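Local coordinates for PpiC-type peptidyl-prolyl cis-trans isomerase (Novosphingobium aromaticivorans, PDB 3GPK), which probably speeds the cis-trans isomerisation of peptide bonds before proline as a periplasmic chaperone, this chain being its parvulin-type (PpiC) isomerase domain, at residues Glu7-Glu12 with Leu61-Leu66; Gly11-Ala16 with Phe95-Leu100; Gln68-Leu73 with Val89-Gly94. One frame throughout, in Å; residues are numbered along the deposited sequence.

Contact 1: Glu7-Glu12 with Leu61-Leu66. With SO4 (sulfate ion), chain D.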
# COMPACT_ATOMS: atom_id res chain seq x y z
N GLU A 7 3.05 -13.97 -4.97
CA GLU A 7 2.09 -13.01 -5.47
C GLU A 7 1.57 -12.35 -4.21
O GLU A 7 1.48 -12.98 -3.15
CB GLU A 7 0.95 -13.70 -6.24
CG GLU A 7 1.39 -14.29 -7.56
CD GLU A 7 0.24 -14.92 -8.32
OE1 GLU A 7 -0.52 -14.18 -8.98
OE2 GLU A 7 0.09 -16.15 -8.24
N TYR A 8 1.23 -11.08 -4.31
CA TYR A 8 0.78 -10.35 -3.15
C TYR A 8 -0.52 -9.63 -3.40
O TYR A 8 -0.70 -9.02 -4.45
CB TYR A 8 1.82 -9.30 -2.75
CG TYR A 8 3.20 -9.85 -2.49
CD1 TYR A 8 3.70 -9.94 -1.19
CD2 TYR A 8 4.02 -10.28 -3.54
CE1 TYR A 8 4.97 -10.45 -0.94
CE2 TYR A 8 5.29 -10.78 -3.30
CZ TYR A 8 5.76 -10.87 -2.00
OH TYR A 8 7.02 -11.37 -1.76
N ARG A 9 -1.44 -9.72 -2.44
CA ARG A 9 -2.69 -8.99 -2.55
C ARG A 9 -2.41 -7.79 -1.67
O ARG A 9 -2.32 -7.90 -0.44
CB ARG A 9 -3.87 -9.78 -2.00
CG ARG A 9 -5.19 -9.09 -2.30
CD ARG A 9 -6.39 -9.92 -1.90
NE ARG A 9 -7.63 -9.36 -2.43
CZ ARG A 9 -7.90 -9.23 -3.72
NH1 ARG A 9 -7.01 -9.61 -4.63
NH2 ARG A 9 -9.07 -8.74 -4.12
N ILE A 10 -2.26 -6.63 -2.29
CA ILE A 10 -1.92 -5.42 -1.56
C ILE A 10 -2.94 -4.31 -1.66
O ILE A 10 -3.58 -4.11 -2.70
CB ILE A 10 -0.55 -4.89 -2.05
CG1 ILE A 10 0.54 -5.93 -1.77
CG2 ILE A 10 -0.21 -3.57 -1.38
CD1 ILE A 10 1.89 -5.58 -2.36
N GLY A 11 -3.10 -3.59 -0.55
CA GLY A 11 -3.99 -2.45 -0.50
C GLY A 11 -3.07 -1.23 -0.48
O GLY A 11 -2.02 -1.26 0.17
N GLU A 12 -3.44 -0.18 -1.20
CA GLU A 12 -2.61 1.03 -1.23
C GLU A 12 -3.40 2.32 -1.09
O GLU A 12 -4.48 2.46 -1.65
CB GLU A 12 -1.80 1.10 -2.54
CG GLU A 12 -1.07 2.44 -2.75
CD GLU A 12 -0.35 2.55 -4.08
OE1 GLU A 12 -0.88 2.03 -5.08
OE2 GLU A 12 0.74 3.17 -4.11
N LEU A 61 -5.27 -3.51 -4.88
CA LEU A 61 -4.54 -3.63 -6.15
C LEU A 61 -4.73 -5.02 -6.72
O LEU A 61 -4.26 -5.32 -7.83
CB LEU A 61 -3.05 -3.39 -5.95
CG LEU A 61 -2.63 -2.09 -5.26
CD1 LEU A 61 -1.11 -2.01 -5.23
CD2 LEU A 61 -3.21 -0.89 -6.00
N GLY A 62 -5.41 -5.87 -5.97
CA GLY A 62 -5.62 -7.24 -6.40
C GLY A 62 -4.31 -7.99 -6.23
O GLY A 62 -3.41 -7.54 -5.52
N TRP A 63 -4.19 -9.15 -6.88
CA TRP A 63 -2.98 -9.95 -6.80
C TRP A 63 -1.94 -9.39 -7.76
O TRP A 63 -2.22 -9.24 -8.95
CB TRP A 63 -3.28 -11.41 -7.13
CG TRP A 63 -4.06 -12.11 -6.07
CD1 TRP A 63 -5.41 -12.33 -6.05
CD2 TRP A 63 -3.54 -12.66 -4.86
NE1 TRP A 63 -5.76 -12.99 -4.90
CE2 TRP A 63 -4.63 -13.21 -4.15
CE3 TRP A 63 -2.26 -12.75 -4.30
CZ2 TRP A 63 -4.48 -13.82 -2.90
CZ3 TRP A 63 -2.10 -13.36 -3.07
CH2 TRP A 63 -3.21 -13.89 -2.38
N ILE A 64 -0.76 -9.08 -7.25
CA ILE A 64 0.30 -8.53 -8.10
C ILE A 64 1.66 -9.15 -7.81
O ILE A 64 1.87 -9.78 -6.77
CB ILE A 64 0.44 -7.00 -7.93
CG1 ILE A 64 0.82 -6.67 -6.48
CG2 ILE A 64 -0.85 -6.30 -8.32
CD1 ILE A 64 1.23 -5.22 -6.29
N ARG A 65 2.58 -8.97 -8.75
CA ARG A 65 3.94 -9.45 -8.59
C ARG A 65 4.74 -8.20 -8.22
O ARG A 65 4.40 -7.11 -8.67
CB ARG A 65 4.45 -10.04 -9.92
CG ARG A 65 3.68 -11.28 -10.38
CD ARG A 65 4.31 -11.85 -11.64
NE ARG A 65 3.84 -13.20 -11.95
CZ ARG A 65 2.66 -13.48 -12.50
NH1 ARG A 65 1.80 -12.51 -12.79
NH2 ARG A 65 2.34 -14.74 -12.76
N LEU A 66 5.77 -8.35 -7.39
CA LEU A 66 6.55 -7.19 -6.95
C LEU A 66 7.11 -6.31 -8.06
O LEU A 66 7.29 -5.10 -7.88
CB LEU A 66 7.68 -7.64 -6.02
CG LEU A 66 7.19 -8.30 -4.73
CD1 LEU A 66 8.38 -8.56 -3.82
CD2 LEU A 66 6.18 -7.39 -4.03
S SO4 D . -9.60 -13.76 -4.82
O1 SO4 D . -10.47 -14.71 -4.10
O2 SO4 D . -10.33 -12.49 -5.02
O3 SO4 D . -8.38 -13.54 -4.03
O4 SO4 D . -9.24 -14.31 -6.15
O HOH W 1 -0.48 -11.57 -10.19
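Tyr8 and Ile64 clasp each other through a pair of backbone hydrogen bonds, Tyr8 N to Ile64 O at 2.9 Å and Ile64 N to Tyr8 O at 2.8 Å. They form the hydrogen-bonded pair of an antiparallel ladder that sets the outer strand 60-64 of the parvulin-type sheet against strand 7-16. One step on, Arg9 and Trp63 make a non-hydrogen-bonded pair. Past them the ladder slips: Gly62, at a positive phi of 74°, lets the chain bend, and Leu61 N reaches Ile10 O at 2.8 Å. The indole of Trp63 is used on several sides. Its NE1 gives a nearly straight hydrogen bond to O3 of a sulfate ion, probably from the crystallisation liquor; Arg9 CB sits 3.9 Å from the centroid of the six-membered ring, a CH-pi contact over its centre; Glu7 O lies at the ring edge, and Arg104 adds a cation-pi contact. With CG anti to the backbone N (chi1 -172°), the extended Arg9 chain crosses the indole at about a right angle and takes NH1 past Trp63 CD1 toward Gly62 CA; NH2 is held in a salt bridge with Asp60.

Tyr8 and Ile64 share the face where helix 71-79 packs. Leu66, just beyond the strand, swings its end onto it, also touching Ala77 and Ala78 of that helix. It lays CD2 over one face of the Tyr8 ring, off-centre, and its CG comes to 3.4 Å from Tyr8 CE2. Deeper in, Ile10 CD1 meets Ile64 CD1 at 4.0 Å.

Contact 2: Gly11-Ala16 with Phe95-Leu100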
# COMPACT_ATOMS: atom_id res chain seq x y z
N GLY A 11 -3.10 -3.59 -0.55
CA GLY A 11 -3.99 -2.45 -0.50
C GLY A 11 -3.07 -1.23 -0.48
O GLY A 11 -2.02 -1.26 0.17
N GLU A 12 -3.44 -0.18 -1.20
CA GLU A 12 -2.61 1.03 -1.23
C GLU A 12 -3.40 2.32 -1.09
O GLU A 12 -4.48 2.46 -1.65
CB GLU A 12 -1.80 1.10 -2.54
CG GLU A 12 -1.07 2.44 -2.75
CD GLU A 12 -0.35 2.55 -4.08
OE1 GLU A 12 -0.88 2.03 -5.08
OE2 GLU A 12 0.74 3.17 -4.11
N ILE A 13 -2.84 3.26 -0.33
CA ILE A 13 -3.40 4.59 -0.19
C ILE A 13 -2.27 5.49 -0.66
O ILE A 13 -1.20 5.51 -0.05
CB ILE A 13 -3.75 4.94 1.28
CG1 ILE A 13 -4.91 4.07 1.77
CG2 ILE A 13 -4.09 6.42 1.38
CD1 ILE A 13 -5.32 4.33 3.23
N PHE A 14 -2.49 6.21 -1.75
CA PHE A 14 -1.47 7.09 -2.31
C PHE A 14 -1.81 8.56 -2.12
O PHE A 14 -2.92 8.98 -2.41
CB PHE A 14 -1.30 6.81 -3.80
CG PHE A 14 -0.45 7.82 -4.52
CD1 PHE A 14 0.90 7.94 -4.24
CD2 PHE A 14 -1.02 8.67 -5.46
CE1 PHE A 14 1.68 8.90 -4.88
CE2 PHE A 14 -0.26 9.63 -6.10
CZ PHE A 14 1.10 9.75 -5.81
N LEU A 15 -0.84 9.33 -1.63
CA LEU A 15 -1.03 10.76 -1.45
C LEU A 15 0.04 11.46 -2.27
O LEU A 15 1.23 11.32 -2.00
CB LEU A 15 -0.88 11.16 0.02
CG LEU A 15 -1.83 10.53 1.05
CD1 LEU A 15 -1.68 11.28 2.36
CD2 LEU A 15 -3.28 10.62 0.56
N ALA A 16 -0.39 12.19 -3.30
CA ALA A 16 0.54 12.88 -4.18
C ALA A 16 1.13 14.11 -3.51
O ALA A 16 0.48 14.78 -2.72
CB ALA A 16 -0.17 13.28 -5.47
N PHE A 95 3.62 9.79 -1.43
CA PHE A 95 3.77 8.76 -0.41
C PHE A 95 2.67 7.72 -0.50
O PHE A 95 1.55 8.04 -0.85
CB PHE A 95 3.71 9.37 0.99
CG PHE A 95 4.84 10.29 1.30
CD1 PHE A 95 6.06 9.80 1.76
CD2 PHE A 95 4.70 11.66 1.12
CE1 PHE A 95 7.13 10.65 2.03
CE2 PHE A 95 5.77 12.53 1.38
CZ PHE A 95 6.98 12.02 1.84
N SER A 96 3.01 6.48 -0.17
CA SER A 96 2.03 5.40 -0.19
C SER A 96 2.03 4.66 1.14
O SER A 96 3.07 4.55 1.80
CB SER A 96 2.32 4.40 -1.30
OG SER A 96 2.08 4.96 -2.57
N ILE A 97 0.85 4.18 1.52
CA ILE A 97 0.66 3.38 2.71
C ILE A 97 0.24 2.03 2.14
O ILE A 97 -0.65 1.97 1.30
CB ILE A 97 -0.47 3.93 3.61
CG1 ILE A 97 -0.14 5.35 4.07
CG2 ILE A 97 -0.66 3.01 4.83
CD1 ILE A 97 -1.29 6.04 4.80
N LEU A 98 0.88 0.96 2.59
CA LEU A 98 0.54 -0.36 2.09
C LEU A 98 -0.08 -1.25 3.16
O LEU A 98 0.19 -1.09 4.35
CB LEU A 98 1.78 -1.06 1.54
CG LEU A 98 2.57 -0.36 0.45
CD1 LEU A 98 3.80 -1.20 0.13
CD2 LEU A 98 1.71 -0.15 -0.80
N TYR A 99 -0.91 -2.18 2.70
CA TYR A 99 -1.56 -3.14 3.58
C TYR A 99 -1.46 -4.49 2.89
O TYR A 99 -1.99 -4.68 1.79
CB TYR A 99 -3.03 -2.75 3.78
CG TYR A 99 -3.81 -3.67 4.70
CD1 TYR A 99 -3.22 -4.19 5.86
CD2 TYR A 99 -5.14 -3.98 4.44
CE1 TYR A 99 -3.95 -5.01 6.73
CE2 TYR A 99 -5.87 -4.80 5.31
CZ TYR A 99 -5.27 -5.30 6.45
OH TYR A 99 -5.99 -6.11 7.30
N LEU A 100 -0.73 -5.42 3.50
CA LEU A 100 -0.58 -6.74 2.92
C LEU A 100 -1.79 -7.60 3.29
O LEU A 100 -1.82 -8.25 4.33
CB LEU A 100 0.71 -7.40 3.39
CG LEU A 100 1.04 -8.72 2.69
CD1 LEU A 100 1.02 -8.53 1.17
CD2 LEU A 100 2.41 -9.20 3.14
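Glu12 reaches across to Ser96 on the two central strands, 7-16 and 94-104, of the antiparallel parvulin sheet, here at 168° to each other. Its CB lies 4.1 Å from Leu98 CD2. The chain then runs out extended, with CG anti to the backbone N (chi1 171°), and CG comes to 4.0 Å from Ser96 OG. At the tip OE2 accepts the Ser96 hydroxyl proton at 2.7 Å, on the anti lone pair, the one pointing away from OE1. This bond helps fix the rotation of the carboxylate and ties the two strands through their side chains; Leu73 of helix 71-79 packs against the same carboxylate. Glu12 and Ser96 occupy the central-strand positions that hold the paired active-site histidines in Pin1-type parvulins, so the bond probably lies in the substrate-site region. Ser96 OG also lies at the edge of the Phe14 ring, 3.6 Å from CD1 and near the ring plane, and the same CD1 lies close to Phe95 O, so the ring spans two residues of the facing strand.

Beneath these side chains, Gly11 with Tyr99, Ile13 with Ile97 and Leu15 with Phe95 are hydrogen-bonded pairs, six backbone bonds in all. The straightest is Leu15 N to Phe95 O, 2.8 Å with 174° at the hydrogen. The opposite face of the sheet carries Ile13, Leu15, Phe95 and Ile97, on which helices 22-37 and 42-49 pack. Within that layer the two isoleucines touch through their branch carbons, Ile13 CB to Ile97 CB at 4.1 Å.

Contact 3: Gln68-Leu73 with Val89-Gly94. With SO4 (sulfate ion), chain C.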
# COMPACT_ATOMS: atom_id res chain seq x y z
N GLN A 68 5.63 -5.24 -10.45
CA GLN A 68 4.61 -4.29 -10.89
C GLN A 68 4.64 -3.02 -10.05
O GLN A 68 4.05 -2.00 -10.42
CB GLN A 68 3.21 -4.90 -10.78
CG GLN A 68 3.00 -6.11 -11.66
CD GLN A 68 1.57 -6.61 -11.61
OE1 GLN A 68 0.65 -5.95 -12.11
NE2 GLN A 68 1.38 -7.77 -11.02
N LEU A 69 5.32 -3.08 -8.91
CA LEU A 69 5.42 -1.93 -8.02
C LEU A 69 6.72 -1.16 -8.21
O LEU A 69 7.72 -1.72 -8.65
CB LEU A 69 5.36 -2.39 -6.56
CG LEU A 69 4.05 -2.96 -6.03
CD1 LEU A 69 4.29 -3.58 -4.67
CD2 LEU A 69 3.00 -1.85 -5.95
N PRO A 70 6.71 0.13 -7.88
CA PRO A 70 7.94 0.91 -8.02
C PRO A 70 8.89 0.35 -6.97
O PRO A 70 8.46 -0.19 -5.95
CB PRO A 70 7.49 2.33 -7.72
CG PRO A 70 6.35 2.14 -6.77
CD PRO A 70 5.60 0.98 -7.39
N THR A 71 10.19 0.48 -7.21
CA THR A 71 11.20 -0.04 -6.30
C THR A 71 10.94 0.18 -4.81
O THR A 71 11.01 -0.78 -4.03
CB THR A 71 12.56 0.54 -6.67
OG1 THR A 71 12.88 0.16 -8.02
CG2 THR A 71 13.65 0.02 -5.74
N GLU A 72 10.63 1.41 -4.43
CA GLU A 72 10.38 1.75 -3.02
C GLU A 72 9.29 0.89 -2.40
O GLU A 72 9.42 0.43 -1.28
CB GLU A 72 9.98 3.23 -2.88
CG GLU A 72 11.05 4.25 -3.26
CD GLU A 72 11.33 4.28 -4.75
OE1 GLU A 72 10.38 4.17 -5.55
OE2 GLU A 72 12.52 4.44 -5.13
N LEU A 73 8.21 0.68 -3.14
CA LEU A 73 7.11 -0.12 -2.62
C LEU A 73 7.36 -1.62 -2.74
O LEU A 73 6.93 -2.40 -1.89
CB LEU A 73 5.81 0.26 -3.33
CG LEU A 73 5.46 1.75 -3.20
CD1 LEU A 73 4.17 2.04 -3.94
CD2 LEU A 73 5.33 2.12 -1.73
N VAL A 89 5.55 5.35 2.75
CA VAL A 89 6.76 5.11 1.99
C VAL A 89 6.86 6.15 0.88
O VAL A 89 5.94 6.28 0.07
CB VAL A 89 6.74 3.71 1.33
CG1 VAL A 89 8.02 3.49 0.53
CG2 VAL A 89 6.59 2.63 2.40
N GLU A 90 7.97 6.87 0.83
CA GLU A 90 8.14 7.88 -0.22
C GLU A 90 8.39 7.25 -1.58
O GLU A 90 9.14 6.28 -1.70
CB GLU A 90 9.31 8.82 0.09
CG GLU A 90 9.53 9.85 -1.02
CD GLU A 90 10.67 10.81 -0.75
OE1 GLU A 90 11.50 10.55 0.15
OE2 GLU A 90 10.75 11.84 -1.47
N ILE A 91 7.74 7.80 -2.60
CA ILE A 91 7.95 7.36 -3.98
C ILE A 91 8.10 8.66 -4.76
O ILE A 91 7.88 9.74 -4.21
CB ILE A 91 6.78 6.52 -4.54
CG1 ILE A 91 5.46 7.28 -4.46
CG2 ILE A 91 6.71 5.19 -3.79
CD1 ILE A 91 4.31 6.55 -5.10
N ARG A 92 8.47 8.59 -6.03
CA ARG A 92 8.67 9.81 -6.79
C ARG A 92 7.56 10.85 -6.69
O ARG A 92 7.83 12.03 -6.45
CB ARG A 92 8.94 9.49 -8.26
CG ARG A 92 10.20 8.69 -8.49
CD ARG A 92 10.57 8.66 -9.96
NE ARG A 92 11.80 7.91 -10.20
CZ ARG A 92 11.91 6.60 -10.04
NH1 ARG A 92 10.87 5.88 -9.64
NH2 ARG A 92 13.07 6.00 -10.28
N GLY A 93 6.31 10.43 -6.86
CA GLY A 93 5.20 11.37 -6.84
C GLY A 93 4.49 11.65 -5.53
O GLY A 93 3.49 12.37 -5.52
N GLY A 94 5.00 11.11 -4.43
CA GLY A 94 4.36 11.34 -3.14
C GLY A 94 4.66 10.25 -2.13
O GLY A 94 5.81 9.82 -1.99
S SO4 C . 14.32 2.68 -10.24
O1 SO4 C . 14.68 1.94 -11.47
O2 SO4 C . 12.88 3.00 -10.27
O3 SO4 C . 14.63 1.84 -9.07
O4 SO4 C . 15.09 3.94 -10.16
O HOH W 2 9.14 5.95 -7.12
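This is an apolar helix-to-strand contact at the surface of the parvulin-type domain, where the start of helix 71-79 packs against the outer strand 85-91 and the type I turn Ile91-Gly94 that leads into strand 94-104. Glu72, Leu73, Val89 and Ile91 carry it. Leu73 CG, placed anti to its carbonyl carbon, meets Ile91 CG2 at 3.7 Å, while its CD2 branch lies the same distance from Val89 CB. One leucine therefore bridges two residues of the strand, and it also touches Ser96 and Leu98 of the next strand. That methyl of Ile91, CG2, is a meeting point: Glu72 CB approaches it too, and Pro70 CG comes from the N-cap position of the helix, 4.3 Å away.

Glu72 lies over the strand with its aliphatic part. CG sits 3.2 Å from Glu90 O, and a bend at chi2 (69°) turns the carboxylate toward Arg92. Glu72 OE1 and Arg92 NH1 are 4.5 Å apart, and with the oxygen well out of the guanidinium plane no N-H points at it: a long-range attraction, not a salt bridge. A water connects the segments instead, giving a hydrogen bond to Glu72 OE1 and accepting one from Arg92 N.

On the solvent side a sulfate ion, probably from the crystallisation liquor, bridges the helix start and the turn. Thr71 OG1 donates to its O3, and the extended Arg92 chain brings NH2 to the ion, whose sulfur lies near the guanidinium plane at its edge. Lys22 NZ hydrogen-bonds to the carbonyls of Ile91 and Arg92 and forms a salt bridge with Glu90. Of the two bonds from Arg92 NH2, the one to sulfate O2 is nearly straight at 3.0 Å, and the one to O4 is weak.

In the fold
Strand 7-16 opens the domain and serves two of the contacts. Its first half joins strand 60-64 in contact 1, closing a loop that holds helices 22-37 and 42-49; its second half joins strand 94-104 in contact 2, closing a wider loop around almost the whole domain. Gly11 and Glu12 belong to both. Strand 60-64 leads on to helix 71-79, which in contact 3 packs on strand 85-91, so contact 3 follows contact 1 in series and nests inside the loop of contact 2. Ser96 O to Val89 N continues the sheet from contact 2 into contact 3, and Leu69 packs against Ile10 and Ile64, joining contact 3 to contact 1.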